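Local structure of pyruvate carboxylase n-terminal domain (1ULZ) at residues Glu397-Met402 with Asp429-Lys434; Leu388-Pro393 with Arg403-Thr408; Met425-Phe430 with Pro444-Tyr449; Ile221-Arg226 with Thr303-Val308. The protein belongs to the biotin carboxylase family and forms the N-terminal, ATP-grasp-containing subunit of a pyruvate carboxylase. The protein carries 1 engineered substitution. One frame throughout, in Å; residues are numbered along the deposited sequence.

From the N terminus, contact 4 comes first: it closes a loop of 76 residues, bringing the turn before helix 307-315 back to strand 220-232 in the ATP-grasp region. The other three follow toward the C terminus. Contact 2 folds helix 395-407 onto strand 384-392 of the same antiparallel sheet that contact 4 reaches. Contact 1 begins between the two segments of contact 2, so the two loops cross, and it joins that helix to helix 428-432. Contact 3 starts where contact 1 ends, sharing D429 and F430, and ties the joint in front of this helix to the C-terminal tail. Contacts 1, 2 and 4 also touch the second subunit.

Contact 1. Residues Glu397-Met402 with Asp429-Lys434; sequences EAVERM and DFKAGK
The phenyl ring of F430 receives V399 obliquely: methyl CG2 of V399 lies 4.1 Å from CE1 of F430, and the two side chains slide past each other in opposite directions. Elsewhere the ring meets W395, inclined by about 60°, and F435, so it sits in an aromatic cluster that V399 joins. The second flat group is the carboxylate of E400. K431 NZ approaches E400 OE1 on the anti side, 32° out of the carboxylate plane, and makes a salt bridge of 2.8 Å. The other oxygen, OE2, forms a salt bridge with R403, so each end of the carboxylate has a cationic partner, which probably favours its charged form.

The glutamate chain bends at its second torsion (chi2 -53°), and the lysine chain bends at chi3, bringing the ammonium group round to cross the glutamate at about a right angle. This ion pair bridges the more exposed side of the contact, above the apolar meeting of V399 and F430. The backbones are closest at V399 and K431, whose CA atoms are 6.9 Å apart. Just beyond, G433 is the first residue to leave helical geometry; G433 N bonds to F430 O and K434 N bonds to D429 O, each at 2.8 Å. With the positive phi of G433, these bonds form a Schellman motif, which ends a short helix packed beside helix 395-407 in the biotin carboxylase C-terminal domain.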
loop_
_atom_site.group_PDB
_atom_site.type_symbol
_atom_site.label_atom_id
_atom_site.label_comp_id
_atom_site.label_asym_id
_atom_site.label_seq_id
_atom_site.Cartn_x
_atom_site.Cartn_y
_atom_site.Cartn_z
ATOM N N GLU A 397 14.181 6.014 6.510
ATOM C CA GLU A 397 12.823 6.443 6.203
ATOM C C GLU A 397 11.835 5.305 6.434
ATOM O O GLU A 397 10.706 5.532 6.864
ATOM C CB GLU A 397 12.722 6.907 4.758
ATOM C CG GLU A 397 13.636 8.057 4.429
ATOM C CD GLU A 397 13.423 8.566 3.029
ATOM O OE1 GLU A 397 12.525 9.408 2.831
ATOM O OE2 GLU A 397 14.141 8.109 2.121
ATOM N N ALA A 398 12.265 4.082 6.143
ATOM C CA ALA A 398 11.415 2.911 6.324
ATOM C C ALA A 398 11.183 2.693 7.813
ATOM O O ALA A 398 10.081 2.341 8.235
ATOM C CB ALA A 398 12.076 1.687 5.705
ATOM N N VAL A 399 12.230 2.908 8.606
ATOM C CA VAL A 399 12.131 2.752 10.051
ATOM C C VAL A 399 11.136 3.762 10.619
ATOM O O VAL A 399 10.257 3.409 11.404
ATOM C CB VAL A 399 13.502 2.963 10.733
ATOM C CG1 VAL A 399 13.353 2.896 12.248
ATOM C CG2 VAL A 399 14.493 1.905 10.242
ATOM N N GLU A 400 11.281 5.022 10.218
ATOM C CA GLU A 400 10.389 6.073 10.689
ATOM C C GLU A 400 8.961 5.862 10.202
ATOM O O GLU A 400 8.012 6.171 10.921
ATOM C CB GLU A 400 10.907 7.449 10.256
ATOM C CG GLU A 400 12.233 7.821 10.911
ATOM C CD GLU A 400 12.198 7.698 12.433
ATOM O OE1 GLU A 400 13.178 7.175 13.010
ATOM O OE2 GLU A 400 11.200 8.125 13.058
ATOM N N ARG A 401 8.799 5.334 8.989
ATOM C CA ARG A 401 7.452 5.081 8.478
ATOM C C ARG A 401 6.791 4.000 9.328
ATOM O O ARG A 401 5.621 4.120 9.689
ATOM C CB ARG A 401 7.475 4.620 7.022
ATOM C CG ARG A 401 6.082 4.376 6.439
ATOM C CD ARG A 401 5.708 5.465 5.422
ATOM N NE ARG A 401 6.375 5.239 4.153
ATOM C CZ ARG A 401 6.612 6.165 3.230
ATOM N NH1 ARG A 401 7.233 5.809 2.115
ATOM N NH2 ARG A 401 6.253 7.431 3.415
ATOM N N MET A 402 7.544 2.948 9.647
ATOM C CA MET A 402 7.008 1.865 10.463
ATOM C C MET A 402 6.586 2.378 11.841
ATOM O O MET A 402 5.472 2.122 12.285
ATOM C CB MET A 402 8.041 0.747 10.621
ATOM C CG MET A 402 7.558 -0.431 11.456
ATOM S SD MET A 402 6.029 -1.172 10.813
ATOM C CE MET A 402 6.663 -2.358 9.670
ATOM N N ASP A 429 20.634 0.978 17.997
ATOM C CA ASP A 429 21.254 0.025 17.086
ATOM C C ASP A 429 20.367 -0.370 15.916
ATOM O O ASP A 429 20.836 -0.447 14.778
ATOM C CB ASP A 429 21.718 -1.226 17.834
ATOM C CG ASP A 429 22.786 -0.916 18.870
ATOM O OD1 ASP A 429 23.603 0.005 18.637
ATOM O OD2 ASP A 429 22.813 -1.598 19.914
ATOM N N PHE A 430 19.090 -0.624 16.174
ATOM C CA PHE A 430 18.212 -0.995 15.076
ATOM C C PHE A 430 18.176 0.137 14.045
ATOM O O PHE A 430 18.258 -0.107 12.838
ATOM C CB PHE A 430 16.798 -1.308 15.579
ATOM C CG PHE A 430 15.864 -1.764 14.491
ATOM C CD1 PHE A 430 14.993 -0.876 13.885
ATOM C CD2 PHE A 430 15.902 -3.069 14.033
ATOM C CE1 PHE A 430 14.177 -1.279 12.842
ATOM C CE2 PHE A 430 15.087 -3.475 12.988
ATOM C CZ PHE A 430 14.226 -2.574 12.395
ATOM N N LYS A 431 18.079 1.376 14.519
ATOM C CA LYS A 431 18.046 2.517 13.611
ATOM C C LYS A 431 19.304 2.579 12.766
ATOM O O LYS A 431 19.254 2.934 11.585
ATOM C CB LYS A 431 17.901 3.826 14.384
ATOM C CG LYS A 431 16.585 3.965 15.110
ATOM C CD LYS A 431 16.280 5.427 15.335
ATOM C CE LYS A 431 16.313 6.155 13.999
ATOM N NZ LYS A 431 15.748 7.523 14.096
ATOM N N ALA A 432 20.430 2.230 13.378
ATOM C CA ALA A 432 21.712 2.240 12.693
ATOM C C ALA A 432 21.848 1.014 11.788
ATOM O O ALA A 432 22.812 0.897 11.025
ATOM C CB ALA A 432 22.850 2.268 13.718
ATOM N N GLY A 433 20.882 0.103 11.881
ATOM C CA GLY A 433 20.919 -1.097 11.061
ATOM C C GLY A 433 21.789 -2.199 11.633
ATOM O O GLY A 433 22.192 -3.112 10.912
ATOM N N LYS A 434 22.071 -2.117 12.931
ATOM C CA LYS A 434 22.902 -3.102 13.622
ATOM C C LYS A 434 22.045 -4.063 14.447
ATOM O O LYS A 434 21.440 -3.659 15.445
ATOM C CB LYS A 434 23.886 -2.391 14.558
ATOM C CG LYS A 434 25.266 -2.066 13.978
ATOM C CD LYS A 434 25.219 -1.441 12.576
ATOM C CE LYS A 434 25.386 -2.519 11.492
ATOM N NZ LYS A 434 25.517 -1.951 10.120
#

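Contact 2. Residues Leu388-Pro393 with Arg403-Thr408; sequences LITWAP and RAALET. Unlike the reference sequence in segment 403-408: A405 (reference Val).
L388 and T390 turn their side chains from strand 388-392 toward A405 and L406 of helix 403-407, whose axis passes 9.3 Å from that of the strand and runs back at 146° to it. The meeting is wholly apolar. Methyl CD2 of L388 does most of the touching, lying 3.5 Å from CD2 of L406 and 3.8 Å from CB of A405, a residue that differs from the reference sequence. L388 carries CG anti to its N (chi1 177°), which extends the leucine out from the strand, while L406 crosses it at a slant. T390 adds a looser touch, its CG2 lying 4.3 Å from CB of A405.

Strand and helix follow one another directly in the chain, a beta-alpha unit in which the helix lies back over one face of the antiparallel sheet. I389 and W391, on the opposite face of the strand, meet helix 296-303. Near the end of the helix, T408 OG1 donates to A405 O over 2.8 Å, tilted 29° from the carbonyl plane, and T408 N reaches the same oxygen from the same face. One turn earlier, R403 NH1 forms a salt bridge with E407 OE2, met from above the carboxylate plane. This outer side of the helix faces the second subunit, where K22 of that chain forms a salt bridge with E407 and R19 of that chain bonds to T408 OG1.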
loop_
_atom_site.group_PDB
_atom_site.type_symbol
_atom_site.label_atom_id
_atom_site.label_comp_id
_atom_site.label_asym_id
_atom_site.label_seq_id
_atom_site.Cartn_x
_atom_site.Cartn_y
_atom_site.Cartn_z
ATOM N N LEU A 388 1.957 -5.777 9.578
ATOM C CA LEU A 388 2.134 -4.406 9.112
ATOM C C LEU A 388 3.448 -4.291 8.344
ATOM O O LEU A 388 4.514 -4.607 8.872
ATOM C CB LEU A 388 2.143 -3.448 10.302
ATOM C CG LEU A 388 2.380 -1.969 9.997
ATOM C CD1 LEU A 388 1.265 -1.425 9.100
ATOM C CD2 LEU A 388 2.448 -1.202 11.309
ATOM N N ILE A 389 3.362 -3.840 7.097
ATOM C CA ILE A 389 4.535 -3.695 6.245
ATOM C C ILE A 389 4.652 -2.270 5.706
ATOM O O ILE A 389 3.679 -1.712 5.197
ATOM C CB ILE A 389 4.469 -4.667 5.040
ATOM C CG1 ILE A 389 4.226 -6.094 5.525
ATOM C CG2 ILE A 389 5.761 -4.594 4.232
ATOM C CD1 ILE A 389 2.809 -6.558 5.354
ATOM N N THR A 390 5.840 -1.685 5.823
ATOM C CA THR A 390 6.078 -0.331 5.330
ATOM C C THR A 390 7.250 -0.302 4.351
ATOM O O THR A 390 8.249 -1.000 4.541
ATOM C CB THR A 390 6.387 0.666 6.481
ATOM O OG1 THR A 390 7.543 0.226 7.212
ATOM C CG2 THR A 390 5.191 0.786 7.420
ATOM N N TRP A 391 7.116 0.502 3.301
ATOM C CA TRP A 391 8.170 0.640 2.298
ATOM C C TRP A 391 8.628 2.097 2.202
ATOM O O TRP A 391 7.827 3.014 2.356
ATOM C CB TRP A 391 7.671 0.192 0.920
ATOM C CG TRP A 391 8.696 0.401 -0.151
ATOM C CD1 TRP A 391 9.647 -0.490 -0.558
ATOM C CD2 TRP A 391 8.958 1.620 -0.863
ATOM N NE1 TRP A 391 10.489 0.099 -1.469
ATOM C CE2 TRP A 391 10.091 1.395 -1.672
ATOM C CE3 TRP A 391 8.352 2.882 -0.887
ATOM C CZ2 TRP A 391 10.628 2.383 -2.497
ATOM C CZ3 TRP A 391 8.885 3.860 -1.702
ATOM C CH2 TRP A 391 10.013 3.607 -2.496
ATOM N N ALA A 392 9.916 2.296 1.936
ATOM C CA ALA A 392 10.497 3.632 1.790
ATOM C C ALA A 392 11.793 3.517 0.984
ATOM O O ALA A 392 12.384 2.443 0.908
ATOM C CB ALA A 392 10.775 4.249 3.167
ATOM N N PRO A 393 12.254 4.626 0.378
ATOM C CA PRO A 393 13.478 4.673 -0.433
ATOM C C PRO A 393 14.771 4.318 0.304
ATOM O O PRO A 393 15.699 3.756 -0.282
ATOM C CB PRO A 393 13.503 6.115 -0.943
ATOM C CG PRO A 393 12.058 6.495 -0.970
ATOM C CD PRO A 393 11.548 5.918 0.322
ATOM N N ARG A 403 7.472 3.109 12.514
ATOM C CA ARG A 403 7.153 3.634 13.842
ATOM C C ARG A 403 5.900 4.513 13.827
ATOM O O ARG A 403 5.067 4.422 14.729
ATOM C CB ARG A 403 8.333 4.428 14.414
ATOM C CG ARG A 403 8.054 4.975 15.809
ATOM C CD ARG A 403 9.326 5.365 16.538
ATOM N NE ARG A 403 9.972 6.552 15.983
ATOM C CZ ARG A 403 9.622 7.800 16.279
ATOM N NH1 ARG A 403 8.627 8.033 17.127
ATOM N NH2 ARG A 403 10.278 8.820 15.737
ATOM N N ALA A 404 5.769 5.348 12.796
ATOM C CA ALA A 404 4.615 6.238 12.659
ATOM C C ALA A 404 3.333 5.434 12.443
ATOM O O ALA A 404 2.277 5.790 12.949
ATOM C CB ALA A 404 4.831 7.218 11.499
ATOM N N ALA A 405 3.431 4.350 11.684
ATOM C CA ALA A 405 2.276 3.496 11.430
ATOM C C ALA A 405 1.891 2.780 12.731
ATOM O O ALA A 405 0.720 2.745 13.106
ATOM C CB ALA A 405 2.605 2.479 10.339
ATOM N N LEU A 406 2.886 2.221 13.415
ATOM C CA LEU A 406 2.661 1.516 14.676
ATOM C C LEU A 406 2.040 2.429 15.735
ATOM O O LEU A 406 1.135 2.019 16.450
ATOM C CB LEU A 406 3.980 0.938 15.210
ATOM C CG LEU A 406 4.562 -0.256 14.437
ATOM C CD1 LEU A 406 5.980 -0.558 14.911
ATOM C CD2 LEU A 406 3.664 -1.464 14.621
ATOM N N GLU A 407 2.527 3.666 15.824
ATOM C CA GLU A 407 2.011 4.619 16.799
ATOM C C GLU A 407 0.549 4.993 16.532
ATOM O O GLU A 407 -0.136 5.482 17.420
ATOM C CB GLU A 407 2.888 5.889 16.832
ATOM C CG GLU A 407 4.317 5.644 17.341
ATOM C CD GLU A 407 5.168 6.902 17.408
ATOM O OE1 GLU A 407 4.889 7.867 16.669
ATOM O OE2 GLU A 407 6.142 6.922 18.192
ATOM N N THR A 408 0.065 4.749 15.317
ATOM C CA THR A 408 -1.319 5.084 14.992
ATOM C C THR A 408 -2.227 3.859 14.929
ATOM O O THR A 408 -3.408 3.978 14.617
ATOM C CB THR A 408 -1.421 5.808 13.633
ATOM O OG1 THR A 408 -0.995 4.924 12.586
ATOM C CG2 THR A 408 -0.553 7.053 13.623
#

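Contact 3. Residues Met425-Phe430 with Pro444-Tyr449; sequences MKEKDF and PEVFEY
E427 and E445 set their side chains across each other at about a right angle, with the two carboxylate planes turned 78° apart. OE1 of E427 lies 3.9 Å from OE2 of E445, two like charges brought close together. Such proximity would tend to raise the affinity of one group for a proton, although the backbone N-H groups bound by E427 probably offset much of the effect. V446 comes in beside the glutamates. Its methyl CG1 lies 4.1 Å from CG of E427, touching the aliphatic part of that side chain at a slant.

E427 is bent at its second torsion (chi2 -81°), which swings the carboxylate back over the start of the helix that follows. There OE1 accepts from D429 N at 3.0 Å, from above the carboxylate plane but with a nearly straight N-H (170°). OE2 accepts from F430 N at 2.7 Å, met nearly in line with its C-O bond, and also bonds to the hydroxyl of Y439. Both oxygens of this buried acid are therefore engaged, which should fix the rotation of the group.

On the other side, N423 ND2 bonds to V446 O in the 3-10 turn 444-447. E427 follows helix 418-426 and leads into helix 428-432: it is the N-cap of the second helix, a capping site at the joint between two consecutive helices, against which the C-terminal tail packs.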
loop_
_atom_site.group_PDB
_atom_site.type_symbol
_atom_site.label_atom_id
_atom_site.label_comp_id
_atom_site.label_asym_id
_atom_site.label_seq_id
_atom_site.Cartn_x
_atom_site.Cartn_y
_atom_site.Cartn_z
ATOM N N MET A 425 11.882 0.227 16.994
ATOM C CA MET A 425 12.049 1.226 15.941
ATOM C C MET A 425 12.786 2.458 16.462
ATOM O O MET A 425 13.426 3.168 15.690
ATOM C CB MET A 425 10.685 1.661 15.377
ATOM C CG MET A 425 9.856 0.555 14.739
ATOM S SD MET A 425 10.678 -0.203 13.332
ATOM C CE MET A 425 10.681 -1.936 13.819
ATOM N N LYS A 426 12.685 2.712 17.767
ATOM C CA LYS A 426 13.352 3.862 18.388
ATOM C C LYS A 426 14.758 3.531 18.870
ATOM O O LYS A 426 15.554 4.430 19.137
ATOM C CB LYS A 426 12.577 4.360 19.611
ATOM C CG LYS A 426 11.240 4.999 19.352
ATOM C CD LYS A 426 10.638 5.462 20.673
ATOM C CE LYS A 426 9.301 6.155 20.461
ATOM N NZ LYS A 426 8.684 6.522 21.765
ATOM N N GLU A 427 15.057 2.243 18.991
ATOM C CA GLU A 427 16.348 1.812 19.497
ATOM C C GLU A 427 17.531 2.172 18.604
ATOM O O GLU A 427 17.528 1.941 17.392
ATOM C CB GLU A 427 16.306 0.305 19.796
ATOM C CG GLU A 427 17.399 -0.170 20.750
ATOM C CD GLU A 427 18.722 -0.378 20.048
ATOM O OE1 GLU A 427 19.777 -0.122 20.660
ATOM O OE2 GLU A 427 18.707 -0.813 18.876
ATOM N N LYS A 428 18.546 2.748 19.237
ATOM C CA LYS A 428 19.765 3.192 18.574
ATOM C C LYS A 428 20.391 2.214 17.576
ATOM O O LYS A 428 20.659 2.578 16.429
ATOM C CB LYS A 428 20.805 3.569 19.634
ATOM C CG LYS A 428 22.183 3.862 19.070
ATOM C CD LYS A 428 23.204 4.096 20.186
ATOM C CE LYS A 428 24.630 4.101 19.633
ATOM N NZ LYS A 428 25.652 4.308 20.711
ATOM N N ASP A 429 20.634 0.978 17.997
ATOM C CA ASP A 429 21.254 0.025 17.086
ATOM C C ASP A 429 20.367 -0.370 15.916
ATOM O O ASP A 429 20.836 -0.447 14.778
ATOM C CB ASP A 429 21.718 -1.226 17.834
ATOM C CG ASP A 429 22.786 -0.916 18.870
ATOM O OD1 ASP A 429 23.603 0.005 18.637
ATOM O OD2 ASP A 429 22.813 -1.598 19.914
ATOM N N PHE A 430 19.090 -0.624 16.174
ATOM C CA PHE A 430 18.212 -0.995 15.076
ATOM C C PHE A 430 18.176 0.137 14.045
ATOM O O PHE A 430 18.258 -0.107 12.838
ATOM C CB PHE A 430 16.798 -1.308 15.579
ATOM C CG PHE A 430 15.864 -1.764 14.491
ATOM C CD1 PHE A 430 14.993 -0.876 13.885
ATOM C CD2 PHE A 430 15.902 -3.069 14.033
ATOM C CE1 PHE A 430 14.177 -1.279 12.842
ATOM C CE2 PHE A 430 15.087 -3.475 12.988
ATOM C CZ PHE A 430 14.226 -2.574 12.395
ATOM N N PRO A 444 17.324 -5.481 26.514
ATOM C CA PRO A 444 16.188 -5.626 27.434
ATOM C C PRO A 444 15.427 -4.311 27.599
ATOM O O PRO A 444 14.282 -4.285 28.057
ATOM C CB PRO A 444 16.852 -6.087 28.730
ATOM C CG PRO A 444 18.209 -5.416 28.662
ATOM C CD PRO A 444 18.607 -5.639 27.225
ATOM N N GLU A 445 16.073 -3.222 27.206
ATOM C CA GLU A 445 15.480 -1.895 27.290
ATOM C C GLU A 445 14.236 -1.715 26.408
ATOM O O GLU A 445 13.390 -0.868 26.697
ATOM C CB GLU A 445 16.532 -0.851 26.918
ATOM C CG GLU A 445 17.471 -1.338 25.828
ATOM C CD GLU A 445 17.942 -0.223 24.917
ATOM O OE1 GLU A 445 17.119 0.679 24.622
ATOM O OE2 GLU A 445 19.121 -0.256 24.481
ATOM N N VAL A 446 14.110 -2.496 25.338
ATOM C CA VAL A 446 12.944 -2.346 24.467
ATOM C C VAL A 446 11.664 -2.906 25.071
ATOM O O VAL A 446 10.569 -2.647 24.561
ATOM C CB VAL A 446 13.165 -2.994 23.073
ATOM C CG1 VAL A 446 14.312 -2.291 22.354
ATOM C CG2 VAL A 446 13.436 -4.485 23.218
ATOM N N PHE A 447 11.791 -3.666 26.159
ATOM C CA PHE A 447 10.620 -4.233 26.820
ATOM C C PHE A 447 10.084 -3.298 27.910
ATOM O O PHE A 447 9.045 -3.565 28.520
ATOM C CB PHE A 447 10.944 -5.595 27.445
ATOM C CG PHE A 447 11.384 -6.638 26.451
ATOM C CD1 PHE A 447 12.688 -6.666 25.984
ATOM C CD2 PHE A 447 10.499 -7.608 26.008
ATOM C CE1 PHE A 447 13.105 -7.653 25.093
ATOM C CE2 PHE A 447 10.907 -8.591 25.120
ATOM C CZ PHE A 447 12.211 -8.615 24.664
ATOM N N GLU A 448 10.794 -2.205 28.162
ATOM C CA GLU A 448 10.358 -1.252 29.176
ATOM C C GLU A 448 9.358 -0.285 28.549
ATOM O O GLU A 448 9.719 0.511 27.677
ATOM C CB GLU A 448 11.561 -0.476 29.727
ATOM C CG GLU A 448 12.523 -1.331 30.568
ATOM C CD GLU A 448 13.813 -0.593 30.939
ATOM O OE1 GLU A 448 14.639 -1.165 31.699
ATOM O OE2 GLU A 448 14.005 0.556 30.466
ATOM N N TYR A 449 8.099 -0.362 28.970
ATOM C CA TYR A 449 7.082 0.537 28.433
ATOM C C TYR A 449 5.830 0.658 29.296
ATOM O O TYR A 449 5.412 -0.298 29.954
ATOM C CB TYR A 449 6.703 0.126 26.998
ATOM C CG TYR A 449 6.306 -1.324 26.804
ATOM C CD1 TYR A 449 5.034 -1.772 27.133
ATOM C CD2 TYR A 449 7.200 -2.233 26.248
ATOM C CE1 TYR A 449 4.661 -3.090 26.903
ATOM C CE2 TYR A 449 6.840 -3.544 26.018
ATOM C CZ TYR A 449 5.573 -3.969 26.343
ATOM O OH TYR A 449 5.225 -5.274 26.096
#

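Contact 4. Residues Ile221-Arg226 with Thr303-Val308; sequences IHLGER and TGIDIV
L223 reaches from its strand to pack against I305 and I307, and this is where the packing is close. Its CD2 lies 3.6 Å from CD1 of I305, the two side chains crossing at a slant. CD1 of L223 meets I307 tip to tip, 3.8 Å from CG1 of I307, and also rests near CB of I305. Of the two isoleucines, CD2 thus meets I305 alone, while CD1 lies between both.

Strand 220-232, in the ATP-grasp region, is part of the large antiparallel sheet. L223 and G224 both bond to Q211 of the neighbouring strand, consistent with a beta bulge. G224 has positive phi, and its N donates to ND1 of H222 at 3.0 Å, tilted 16° from the imidazole plane.

Toward T303 the contact slackens. Methyl CG2 of T303 lies 4.0 Å from L223 O, and OG1 of T303 is 4.1 Å from CD1 of L223. That hydroxyl looks to its own helix, bonding to S299 O, and the bond it receives from I305 N is weak. Next to this partly exposed threonine, G304 lies at the surface, its positive phi turning the chain out of helix 296-303. Two residues on, D306 caps the start of helix 307-315 through a bond from K309 N, forms a salt bridge with R16, and packs on F363 of the second subunit.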
loop_
_atom_site.group_PDB
_atom_site.type_symbol
_atom_site.label_atom_id
_atom_site.label_comp_id
_atom_site.label_asym_id
_atom_site.label_seq_id
_atom_site.Cartn_x
_atom_site.Cartn_y
_atom_site.Cartn_z
ATOM N N ILE A 221 13.876 -18.244 -10.794
ATOM C CA ILE A 221 14.533 -17.002 -10.431
ATOM C C ILE A 221 14.467 -16.795 -8.923
ATOM O O ILE A 221 13.733 -17.491 -8.226
ATOM C CB ILE A 221 13.865 -15.802 -11.127
ATOM C CG1 ILE A 221 12.434 -15.634 -10.615
ATOM C CG2 ILE A 221 13.845 -16.021 -12.640
ATOM C CD1 ILE A 221 11.696 -14.466 -11.239
ATOM N N HIS A 222 15.251 -15.852 -8.417
ATOM C CA HIS A 222 15.219 -15.556 -6.994
ATOM C C HIS A 222 14.747 -14.107 -6.864
ATOM O O HIS A 222 14.971 -13.292 -7.769
ATOM C CB HIS A 222 16.610 -15.740 -6.365
ATOM C CG HIS A 222 17.596 -14.678 -6.742
ATOM N ND1 HIS A 222 17.668 -13.465 -6.091
ATOM C CD2 HIS A 222 18.533 -14.638 -7.719
ATOM C CE1 HIS A 222 18.607 -12.723 -6.653
ATOM N NE2 HIS A 222 19.147 -13.411 -7.643
ATOM N N LEU A 223 14.066 -13.793 -5.767
ATOM C CA LEU A 223 13.594 -12.432 -5.558
ATOM C C LEU A 223 14.355 -11.812 -4.392
ATOM O O LEU A 223 13.764 -11.215 -3.490
ATOM C CB LEU A 223 12.086 -12.403 -5.275
ATOM C CG LEU A 223 11.129 -12.988 -6.325
ATOM C CD1 LEU A 223 9.742 -12.395 -6.111
ATOM C CD2 LEU A 223 11.605 -12.681 -7.730
ATOM N N GLY A 224 15.672 -11.971 -4.410
ATOM C CA GLY A 224 16.489 -11.400 -3.356
ATOM C C GLY A 224 16.346 -12.077 -2.008
ATOM O O GLY A 224 15.675 -13.104 -1.877
ATOM N N GLU A 225 16.968 -11.485 -0.997
ATOM C CA GLU A 225 16.940 -12.045 0.347
ATOM C C GLU A 225 16.158 -11.207 1.349
ATOM O O GLU A 225 15.759 -10.070 1.076
ATOM C CB GLU A 225 18.370 -12.222 0.874
ATOM C CG GLU A 225 18.991 -10.944 1.466
ATOM C CD GLU A 225 19.372 -9.895 0.424
ATOM O OE1 GLU A 225 19.010 -10.045 -0.762
ATOM O OE2 GLU A 225 20.035 -8.904 0.795
ATOM N N ARG A 226 15.957 -11.796 2.522
ATOM C CA ARG A 226 15.263 -11.153 3.624
ATOM C C ARG A 226 16.069 -11.403 4.900
ATOM O O ARG A 226 16.617 -12.490 5.096
ATOM C CB ARG A 226 13.853 -11.735 3.785
ATOM C CG ARG A 226 12.917 -11.450 2.612
ATOM C CD ARG A 226 11.509 -11.978 2.873
ATOM N NE ARG A 226 11.443 -13.436 2.881
ATOM C CZ ARG A 226 10.996 -14.171 1.866
ATOM N NH1 ARG A 226 10.572 -13.583 0.752
ATOM N NH2 ARG A 226 10.963 -15.494 1.971
ATOM N N THR A 303 10.568 -5.648 -4.901
ATOM C CA THR A 303 10.746 -6.152 -6.266
ATOM C C THR A 303 9.513 -5.867 -7.122
ATOM O O THR A 303 9.578 -5.901 -8.346
ATOM C CB THR A 303 10.982 -7.671 -6.314
ATOM O OG1 THR A 303 9.806 -8.345 -5.853
ATOM C CG2 THR A 303 12.183 -8.055 -5.464
ATOM N N GLY A 304 8.389 -5.595 -6.469
ATOM C CA GLY A 304 7.164 -5.305 -7.195
ATOM C C GLY A 304 6.563 -6.516 -7.880
ATOM O O GLY A 304 5.801 -6.376 -8.836
ATOM N N ILE A 305 6.900 -7.703 -7.386
ATOM C CA ILE A 305 6.397 -8.954 -7.948
ATOM C C ILE A 305 5.406 -9.632 -6.988
ATOM O O ILE A 305 5.713 -9.858 -5.815
ATOM C CB ILE A 305 7.570 -9.917 -8.255
ATOM C CG1 ILE A 305 8.549 -9.240 -9.229
ATOM C CG2 ILE A 305 7.036 -11.226 -8.827
ATOM C CD1 ILE A 305 9.832 -10.019 -9.478
ATOM N N ASP A 306 4.218 -9.946 -7.493
ATOM C CA ASP A 306 3.177 -10.589 -6.696
ATOM C C ASP A 306 3.446 -12.099 -6.649
ATOM O O ASP A 306 3.143 -12.843 -7.590
ATOM C CB ASP A 306 1.810 -10.273 -7.315
ATOM C CG ASP A 306 0.645 -10.765 -6.469
ATOM O OD1 ASP A 306 -0.430 -10.133 -6.534
ATOM O OD2 ASP A 306 0.794 -11.784 -5.760
ATOM N N ILE A 307 4.031 -12.538 -5.541
ATOM C CA ILE A 307 4.393 -13.937 -5.365
ATOM C C ILE A 307 3.230 -14.921 -5.300
ATOM O O ILE A 307 3.254 -15.947 -5.973
ATOM C CB ILE A 307 5.283 -14.116 -4.110
ATOM C CG1 ILE A 307 6.559 -13.280 -4.264
ATOM C CG2 ILE A 307 5.633 -15.586 -3.923
ATOM C CD1 ILE A 307 7.427 -13.237 -3.025
ATOM N N VAL A 308 2.212 -14.615 -4.501
ATOM C CA VAL A 308 1.068 -15.515 -4.380
ATOM C C VAL A 308 0.310 -15.691 -5.694
ATOM O O VAL A 308 -0.073 -16.807 -6.045
ATOM C CB VAL A 308 0.091 -15.040 -3.297
ATOM C CG1 VAL A 308 -1.147 -15.930 -3.291
ATOM C CG2 VAL A 308 0.777 -15.079 -1.932
#